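Local coordinates for protein group II chitinase (Ostrinia furnacalis, PDB 6JAV) that probably hydrolyses chitin as an endochitinase, this chain being one glycoside hydrolase family 18 catalytic domain of a much longer insect protein, at residues V10-N15 / W192-T197; L123-E128 / Q146-L151; K131-Q134 / G140-S143. One frame throughout, in Å; residues are numbered along the deposited sequence.

Contact 1 (V10-N15 / W192-T197); sequences VCYYTN and WIAVMT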
loop_
_atom_site.group_PDB
_atom_site.type_symbol
_atom_site.label_atom_id
_atom_site.label_comp_id
_atom_site.label_asym_id
_atom_site.label_seq_id
_atom_site.Cartn_x
_atom_site.Cartn_y
_atom_site.Cartn_z
ATOM N N VAL A 10 -8.104 -5.109 3.135
ATOM C CA VAL A 10 -7.235 -4.442 4.093
ATOM C C VAL A 10 -7.085 -2.992 3.651
ATOM O O VAL A 10 -6.577 -2.712 2.556
ATOM C CB VAL A 10 -5.865 -5.141 4.168
ATOM C CG1 VAL A 10 -4.938 -4.430 5.124
ATOM C CG2 VAL A 10 -6.009 -6.623 4.585
ATOM N N CYS A 11 -7.545 -2.061 4.486
ATOM C CA CYS A 11 -7.562 -0.641 4.138
ATOM C C CYS A 11 -6.513 0.089 4.955
ATOM O O CYS A 11 -6.556 0.042 6.193
ATOM C CB CYS A 11 -8.906 -0.027 4.509
ATOM S SG CYS A 11 -10.317 -0.703 3.617
ATOM N N TYR A 12 -5.604 0.800 4.287
ATOM C CA TYR A 12 -4.666 1.656 5.009
ATOM C C TYR A 12 -5.286 3.016 5.304
ATOM O O TYR A 12 -5.871 3.660 4.423
ATOM C CB TYR A 12 -3.330 1.816 4.253
ATOM C CG TYR A 12 -2.394 0.638 4.445
ATOM C CD1 TYR A 12 -2.491 -0.490 3.619
ATOM C CD2 TYR A 12 -1.468 0.633 5.476
ATOM C CE1 TYR A 12 -1.678 -1.614 3.826
ATOM C CE2 TYR A 12 -0.647 -0.477 5.684
ATOM C CZ TYR A 12 -0.777 -1.583 4.860
ATOM O OH TYR A 12 0.054 -2.682 5.045
ATOM N N TYR A 13 -5.144 3.437 6.551
ATOM C CA TYR A 13 -5.493 4.759 7.050
ATOM C C TYR A 13 -4.178 5.524 7.233
ATOM O O TYR A 13 -3.163 4.934 7.626
ATOM C CB TYR A 13 -6.211 4.582 8.417
ATOM C CG TYR A 13 -6.370 5.898 9.127
ATOM C CD1 TYR A 13 -7.433 6.738 8.841
ATOM C CD2 TYR A 13 -5.398 6.337 10.008
ATOM C CE1 TYR A 13 -7.526 8.009 9.461
ATOM C CE2 TYR A 13 -5.494 7.565 10.619
ATOM C CZ TYR A 13 -6.539 8.388 10.324
ATOM O OH TYR A 13 -6.583 9.630 10.943
ATOM N N THR A 14 -4.173 6.827 6.952
ATOM C CA THR A 14 -2.965 7.632 7.093
ATOM C C THR A 14 -3.237 8.818 8.015
ATOM O O THR A 14 -4.208 9.567 7.812
ATOM C CB THR A 14 -2.366 8.077 5.734
ATOM O OG1 THR A 14 -3.251 8.982 5.033
ATOM C CG2 THR A 14 -2.115 6.868 4.827
ATOM N N ASN A 15 -2.408 8.976 9.050
ATOM C CA ASN A 15 -2.665 10.086 9.968
ATOM C C ASN A 15 -2.428 11.448 9.322
ATOM O O ASN A 15 -3.096 12.432 9.690
ATOM C CB ASN A 15 -1.970 9.901 11.324
ATOM C CG ASN A 15 -0.459 9.859 11.235
ATOM O OD1 ASN A 15 0.130 10.035 10.170
ATOM N ND2 ASN A 15 0.201 9.663 12.391
ATOM N N TRP A 192 -1.096 -12.244 7.241
ATOM C CA TRP A 192 -1.193 -11.951 5.822
ATOM C C TRP A 192 0.035 -11.165 5.398
ATOM O O TRP A 192 0.761 -10.589 6.220
ATOM C CB TRP A 192 -2.491 -11.215 5.399
ATOM C CG TRP A 192 -2.589 -9.831 5.949
ATOM C CD1 TRP A 192 -2.151 -8.675 5.375
ATOM C CD2 TRP A 192 -3.154 -9.462 7.219
ATOM N NE1 TRP A 192 -2.406 -7.610 6.211
ATOM C CE2 TRP A 192 -3.023 -8.065 7.343
ATOM C CE3 TRP A 192 -3.744 -10.175 8.258
ATOM C CZ2 TRP A 192 -3.464 -7.367 8.475
ATOM C CZ3 TRP A 192 -4.171 -9.493 9.382
ATOM C CH2 TRP A 192 -4.039 -8.089 9.475
ATOM N N ILE A 193 0.260 -11.200 4.092
ATOM C CA ILE A 193 1.320 -10.479 3.414
ATOM C C ILE A 193 0.621 -9.563 2.411
ATOM O O ILE A 193 -0.062 -10.037 1.498
ATOM C CB ILE A 193 2.264 -11.468 2.724
ATOM C CG1 ILE A 193 2.928 -12.338 3.812
ATOM C CG2 ILE A 193 3.285 -10.738 1.918
ATOM C CD1 ILE A 193 3.762 -13.499 3.234
ATOM N N ALA A 194 0.736 -8.244 2.622
ATOM C CA ALA A 194 0.103 -7.264 1.741
ATOM C C ALA A 194 1.139 -6.914 0.677
ATOM O O ALA A 194 2.098 -6.171 0.934
ATOM C CB ALA A 194 -0.369 -6.050 2.547
ATOM N N VAL A 195 0.966 -7.472 -0.515
ATOM C CA VAL A 195 1.931 -7.224 -1.576
ATOM C C VAL A 195 1.618 -5.870 -2.215
ATOM O O VAL A 195 0.500 -5.630 -2.690
ATOM C CB VAL A 195 1.933 -8.346 -2.620
ATOM C CG1 VAL A 195 3.072 -8.107 -3.619
ATOM C CG2 VAL A 195 2.119 -9.713 -1.936
ATOM N N MET A 196 2.609 -4.980 -2.224
ATOM C CA MET A 196 2.406 -3.615 -2.715
ATOM C C MET A 196 2.574 -3.600 -4.238
ATOM O O MET A 196 3.558 -3.074 -4.775
ATOM C CB MET A 196 3.356 -2.660 -2.016
ATOM C CG MET A 196 2.987 -2.556 -0.545
ATOM S SD MET A 196 3.907 -1.290 0.324
ATOM C CE MET A 196 5.242 -2.214 0.409
ATOM N N THR A 197 1.557 -4.168 -4.917
ATOM C CA THR A 197 1.501 -4.304 -6.384
ATOM C C THR A 197 1.162 -2.965 -7.033
ATOM O O THR A 197 0.160 -2.820 -7.760
ATOM C CB THR A 197 0.532 -5.421 -6.799
ATOM O OG1 THR A 197 -0.598 -5.429 -5.908
ATOM C CG2 THR A 197 1.200 -6.802 -6.697
HETATM O O HOH W 1 -1.082 -5.165 5.807
#
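Val10 and Trp192 meet across the interior of the TIM barrel of glycoside hydrolase family 18, on strands 8-14 and 192-195, which are not neighbours in the barrel wall. The closer-packed half is apolar. Val10 CG2 sits over one face of the indole, 4.0 Å above its plane and displaced toward the rim; its nearest ring atom is Trp192 NE1, at 4.1 Å. Trp192 CG is tucked between the backbone N and the carbonyl carbon (chi1 66°), which swings the ring toward Val10, and chi2 of 91° turns its face, while Val10 has CG1 anti to its N and leaves CG2 to make the touch. Edge-to-face packing with His38 also holds the indole.

The second half is smaller and wet. Tyr12 brings its hydroxyl end toward strand 192-195, where Tyr12 OH meets the methyl of Ala194 at 4.2 Å. No direct hydrogen bond spans the two segments. Instead, a water held in this buried interior joins the indole to the phenol, whose oxygen is also hydrogen-bonded to Asp124 OD2. The water accepts from Trp192 NE1 at 2.8 Å and donates to Tyr12 OH, also at 2.8 Å.

Contact 2 (L123-E128 / Q146-L151); sequences LDLDWE and QGFADL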
loop_
_atom_site.group_PDB
_atom_site.type_symbol
_atom_site.label_atom_id
_atom_site.label_comp_id
_atom_site.label_asym_id
_atom_site.label_seq_id
_atom_site.Cartn_x
_atom_site.Cartn_y
_atom_site.Cartn_z
ATOM N N LEU A 123 0.140 -5.852 14.686
ATOM C CA LEU A 123 1.226 -5.035 14.173
ATOM C C LEU A 123 1.413 -5.376 12.699
ATOM O O LEU A 123 1.378 -6.551 12.325
ATOM C CB LEU A 123 2.521 -5.395 14.920
ATOM C CG LEU A 123 3.765 -4.597 14.519
ATOM C CD1 LEU A 123 3.626 -3.133 14.829
ATOM C CD2 LEU A 123 4.994 -5.166 15.267
ATOM N N ASP A 124 1.589 -4.353 11.868
ATOM C CA ASP A 124 1.922 -4.531 10.454
ATOM C C ASP A 124 3.317 -3.941 10.246
ATOM O O ASP A 124 3.574 -2.794 10.628
ATOM C CB ASP A 124 0.893 -3.742 9.624
ATOM C CG ASP A 124 1.040 -3.933 8.130
ATOM O OD1 ASP A 124 0.975 -5.082 7.619
ATOM O OD2 ASP A 124 1.178 -2.923 7.424
ATOM N N LEU A 125 4.224 -4.719 9.672
ATOM C CA LEU A 125 5.600 -4.280 9.450
ATOM C C LEU A 125 5.718 -3.705 8.046
ATOM O O LEU A 125 5.402 -4.393 7.067
ATOM C CB LEU A 125 6.549 -5.475 9.582
ATOM C CG LEU A 125 6.534 -6.092 10.969
ATOM C CD1 LEU A 125 7.271 -7.430 10.936
ATOM C CD2 LEU A 125 7.199 -5.128 11.934
ATOM N N ASP A 126 6.212 -2.468 7.937
ATOM C CA ASP A 126 6.265 -1.743 6.668
ATOM C C ASP A 126 7.656 -1.167 6.426
ATOM O O ASP A 126 7.807 -0.011 6.021
ATOM C CB ASP A 126 5.237 -0.601 6.614
ATOM C CG ASP A 126 3.805 -1.094 6.627
ATOM O OD1 ASP A 126 3.441 -1.809 7.580
ATOM O OD2 ASP A 126 3.020 -0.759 5.717
ATOM N N TRP A 127 8.702 -1.965 6.668
ATOM C CA TRP A 127 10.067 -1.526 6.376
ATOM C C TRP A 127 10.274 -1.626 4.863
ATOM O O TRP A 127 10.119 -2.709 4.275
ATOM C CB TRP A 127 11.045 -2.445 7.107
ATOM C CG TRP A 127 12.515 -2.152 6.830
ATOM C CD1 TRP A 127 13.063 -1.037 6.263
ATOM C CD2 TRP A 127 13.601 -3.012 7.173
ATOM N NE1 TRP A 127 14.462 -1.165 6.206
ATOM C CE2 TRP A 127 14.798 -2.379 6.748
ATOM C CE3 TRP A 127 13.674 -4.270 7.775
ATOM C CZ2 TRP A 127 16.058 -2.972 6.926
ATOM C CZ3 TRP A 127 14.920 -4.846 7.971
ATOM C CH2 TRP A 127 16.094 -4.201 7.536
ATOM N N GLU A 128 10.636 -0.509 4.219
ATOM C CA GLU A 128 10.802 -0.458 2.755
ATOM C C GLU A 128 12.275 -0.189 2.425
ATOM O O GLU A 128 12.664 0.957 2.213
ATOM C CB GLU A 128 9.857 0.620 2.156
ATOM C CG GLU A 128 8.385 0.306 2.503
ATOM C CD GLU A 128 7.353 1.192 1.827
ATOM O OE1 GLU A 128 7.698 1.998 0.964
ATOM O OE2 GLU A 128 6.153 1.029 2.160
ATOM N N GLN A 146 18.039 -12.350 7.096
ATOM C CA GLN A 146 17.910 -13.210 8.259
ATOM C C GLN A 146 17.451 -12.406 9.467
ATOM O O GLN A 146 16.659 -12.887 10.274
ATOM C CB GLN A 146 19.250 -13.911 8.537
ATOM C CG GLN A 146 19.189 -14.911 9.664
ATOM C CD GLN A 146 18.229 -16.067 9.375
ATOM O OE1 GLN A 146 18.402 -16.811 8.406
ATOM N NE2 GLN A 146 17.213 -16.216 10.214
ATOM N N GLY A 147 17.933 -11.170 9.598
ATOM C CA GLY A 147 17.544 -10.380 10.748
ATOM C C GLY A 147 16.059 -10.077 10.753
ATOM O O GLY A 147 15.407 -10.160 11.797
ATOM N N PHE A 148 15.513 -9.698 9.588
ATOM C CA PHE A 148 14.070 -9.458 9.502
ATOM C C PHE A 148 13.273 -10.733 9.779
ATOM O O PHE A 148 12.239 -10.702 10.465
ATOM C CB PHE A 148 13.747 -8.894 8.121
ATOM C CG PHE A 148 12.311 -8.463 7.945
ATOM C CD1 PHE A 148 11.810 -7.374 8.659
ATOM C CD2 PHE A 148 11.478 -9.153 7.071
ATOM C CE1 PHE A 148 10.472 -6.962 8.461
ATOM C CE2 PHE A 148 10.156 -8.765 6.871
ATOM C CZ PHE A 148 9.655 -7.661 7.570
ATOM N N ALA A 149 13.733 -11.874 9.246
ATOM C CA ALA A 149 13.043 -13.134 9.513
ATOM C C ALA A 149 13.040 -13.458 10.999
ATOM O O ALA A 149 12.029 -13.928 11.533
ATOM C CB ALA A 149 13.722 -14.257 8.717
ATOM N N ASP A 150 14.151 -13.178 11.690
ATOM C CA ASP A 150 14.198 -13.428 13.127
ATOM C C ASP A 150 13.328 -12.438 13.889
ATOM O O ASP A 150 12.677 -12.816 14.873
ATOM C CB ASP A 150 15.637 -13.393 13.647
ATOM C CG ASP A 150 16.437 -14.627 13.218
ATOM O OD1 ASP A 150 15.824 -15.678 12.911
ATOM O OD2 ASP A 150 17.682 -14.538 13.183
ATOM N N LEU A 151 13.292 -11.169 13.441
ATOM C CA LEU A 151 12.361 -10.208 14.044
ATOM C C LEU A 151 10.914 -10.692 13.912
ATOM O O LEU A 151 10.131 -10.653 14.876
ATOM C CB LEU A 151 12.525 -8.823 13.408
ATOM C CG LEU A 151 11.595 -7.755 14.043
ATOM C CD1 LEU A 151 12.121 -7.342 15.406
ATOM C CD2 LEU A 151 11.466 -6.553 13.132
#
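Phe148 pushes its ring from helix 143-159 between Leu125 on strand 122-126 and Trp127 a little farther along the chain. Its CD1 lies at the edge of the indole, near the indole plane, 3.7 Å from Trp127 CE3. Farther along the ring, Phe148 CE1 and CZ share the Leu125 methyl CD1, each 4.1 Å from it. Phe148 reaches in because its CG is anti to the backbone N (chi1 -174°). The indole's six-membered ring and the phenyl stand at 68°, an oblique meeting with centroids 5.9 Å apart. Trp127 also stacks on Tyr94, and Phe148 rests on Pro130.

The pairing lies within the beta-alpha-beta unit of strand 122-126, helix 143-159 and strand 165-170, part of the barrel's repeating build. Residues 123-128 carry the DxDxE end of the family 18 signature, Asp124, Asp126 and Glu128; in relatives its glutamate is the general acid. Leu125 and Trp127 point toward the helix, whereas Asp126 points away from it. All three touching side chains are buried, and no hydrogen bond crosses between the segments, so strand and helix are held here by apolar and aromatic contact, with the acidic chemistry kept on the barrel's inner side.

Contact 3 (K131-Q134 / G140-S143); sequences KCWQ and GPDS
The long loop between strand 122-126 and helix 143-159 folds back on itself here, bringing residues 131-134 against residues 140-143 beside the Cys132-Cys137 disulfide. Gly140 is the meeting point. Its CA lies over one face of the Trp133 indole, 3.3 Å above the ring plane and shifted toward the rim, with Trp133 CE2 at 3.5 Å. Having no side chain, Gly140 brings its backbone directly onto the indole face.

Two bonds link the backbone of Gly140 to Lys131, one at each of its polar atoms. Gly140 N donates to Lys131 O at 3.0 Å, but the N-H...O angle of 123° makes this bond weak. The same carbonyl takes a second weak bond from Trp133 N, across the inverse gamma turn centred on Cys132. In return, Lys131 NZ reaches Gly140 O at 3.1 Å, nearly in line with the carbonyl (C=O...N angle 163°), and it also bonds Cys137 O.

Strand-to-helix loops at this end of a TIM barrel surround the active site, and the Trp133 side chain is about 11 Å from the bound inhibitor. A bend at chi2 (-83°) curls the lysine chain along the 140-142 backbone, with Lys131 CG 3.3 Å from Pro141 O. Farther out, Pro141 CD approaches Trp133 CZ2 at 3.9 Å, the proline and the indole crossing at about a right angle. Pro141 and Asp142 form the exposed border, where the carboxylate of Asp142 does not touch the lysine ammonium. Asp144 OD2, in the first turn of helix 143-159, takes hydrogen bonds from both Trp133 NE1 and Lys131 N, fixing the indole's edge and the start of the turn.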
loop_
_atom_site.group_PDB
_atom_site.type_symbol
_atom_site.label_atom_id
_atom_site.label_comp_id
_atom_site.label_asym_id
_atom_site.label_seq_id
_atom_site.Cartn_x
_atom_site.Cartn_y
_atom_site.Cartn_z
ATOM N N LYS A 131 17.425 -5.021 3.296
ATOM C CA LYS A 131 18.539 -5.049 2.336
ATOM C C LYS A 131 18.480 -3.873 1.361
ATOM O O LYS A 131 19.410 -3.059 1.283
ATOM C CB LYS A 131 18.571 -6.380 1.582
ATOM C CG LYS A 131 19.955 -6.939 1.320
ATOM C CD LYS A 131 20.566 -6.341 0.106
ATOM C CE LYS A 131 21.952 -6.972 -0.150
ATOM N NZ LYS A 131 22.853 -6.018 -0.821
ATOM N N CYS A 132 17.371 -3.762 0.621
ATOM C CA CYS A 132 17.220 -2.712 -0.384
ATOM C C CYS A 132 16.512 -1.502 0.218
ATOM O O CYS A 132 15.318 -1.256 -0.019
ATOM C CB CYS A 132 16.459 -3.259 -1.577
ATOM S SG CYS A 132 17.140 -4.844 -2.160
ATOM N N TRP A 133 17.276 -0.725 1.000
ATOM C CA TRP A 133 16.725 0.429 1.703
ATOM C C TRP A 133 16.215 1.426 0.681
ATOM O O TRP A 133 16.968 1.864 -0.194
ATOM C CB TRP A 133 17.785 1.098 2.575
ATOM C CG TRP A 133 18.499 0.185 3.538
ATOM C CD1 TRP A 133 18.155 -1.085 3.913
ATOM C CD2 TRP A 133 19.690 0.507 4.242
ATOM N NE1 TRP A 133 19.081 -1.574 4.829
ATOM C CE2 TRP A 133 20.038 -0.612 5.029
ATOM C CE3 TRP A 133 20.509 1.646 4.280
ATOM C CZ2 TRP A 133 21.172 -0.626 5.844
ATOM C CZ3 TRP A 133 21.626 1.629 5.086
ATOM C CH2 TRP A 133 21.950 0.508 5.862
ATOM N N GLN A 134 14.927 1.767 0.767
ATOM C CA GLN A 134 14.290 2.603 -0.263
ATOM C C GLN A 134 14.623 2.130 -1.686
ATOM O O GLN A 134 14.922 2.934 -2.581
ATOM C CB GLN A 134 14.578 4.090 -0.049
ATOM C CG GLN A 134 13.805 4.645 1.170
ATOM C CD GLN A 134 13.926 6.150 1.312
ATOM O OE1 GLN A 134 14.859 6.772 0.775
ATOM N NE2 GLN A 134 12.984 6.756 2.037
ATOM N N GLY A 140 22.100 -1.960 1.944
ATOM C CA GLY A 140 22.032 -2.747 3.146
ATOM C C GLY A 140 22.778 -4.056 3.016
ATOM O O GLY A 140 23.051 -4.539 1.909
ATOM N N PRO A 141 23.091 -4.671 4.153
ATOM C CA PRO A 141 23.746 -5.980 4.136
ATOM C C PRO A 141 22.751 -7.093 3.864
ATOM O O PRO A 141 21.578 -7.027 4.234
ATOM C CB PRO A 141 24.278 -6.108 5.568
ATOM C CG PRO A 141 23.251 -5.347 6.414
ATOM C CD PRO A 141 22.838 -4.190 5.525
ATOM N N ASP A 142 23.255 -8.171 3.255
ATOM C CA ASP A 142 22.454 -9.373 3.067
ATOM C C ASP A 142 21.863 -9.901 4.377
ATOM O O ASP A 142 20.761 -10.462 4.376
ATOM C CB ASP A 142 23.361 -10.430 2.417
ATOM C CG ASP A 142 22.716 -11.782 2.309
ATOM O OD1 ASP A 142 22.030 -12.025 1.295
ATOM O OD2 ASP A 142 22.894 -12.616 3.231
ATOM N N SER A 143 22.550 -9.697 5.506
ATOM C CA SER A 143 22.045 -10.169 6.792
ATOM C C SER A 143 20.749 -9.476 7.232
ATOM O O SER A 143 20.128 -9.943 8.196
ATOM C CB SER A 143 23.117 -10.001 7.870
ATOM O OG SER A 143 23.543 -8.653 7.954
#

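Overall arrangement
Along the chain the segments run 10-15, 123-128, 131-134, 140-143, 146-151 and 192-197, so contact 3 lies within the span of contact 2, and contact 2 within that of contact 1. All belong to one family 18 barrel. Contact 1 crosses its core; contact 2, about 15 Å away between centres, joins strand 122-126 to the outer helix 143-159; contact 3, about 12 Å beyond contact 2 and 22 Å from contact 1, shapes the loop linking that strand and helix. Tyr12 OH and Asp124 OD2 probably hydrogen-bond across contacts 1 and 2, as do Glu128 O and Gln134 N, 2.8 Å apart, across contacts 2 and 3. The signature residues thus lead from barrel core to surface loop.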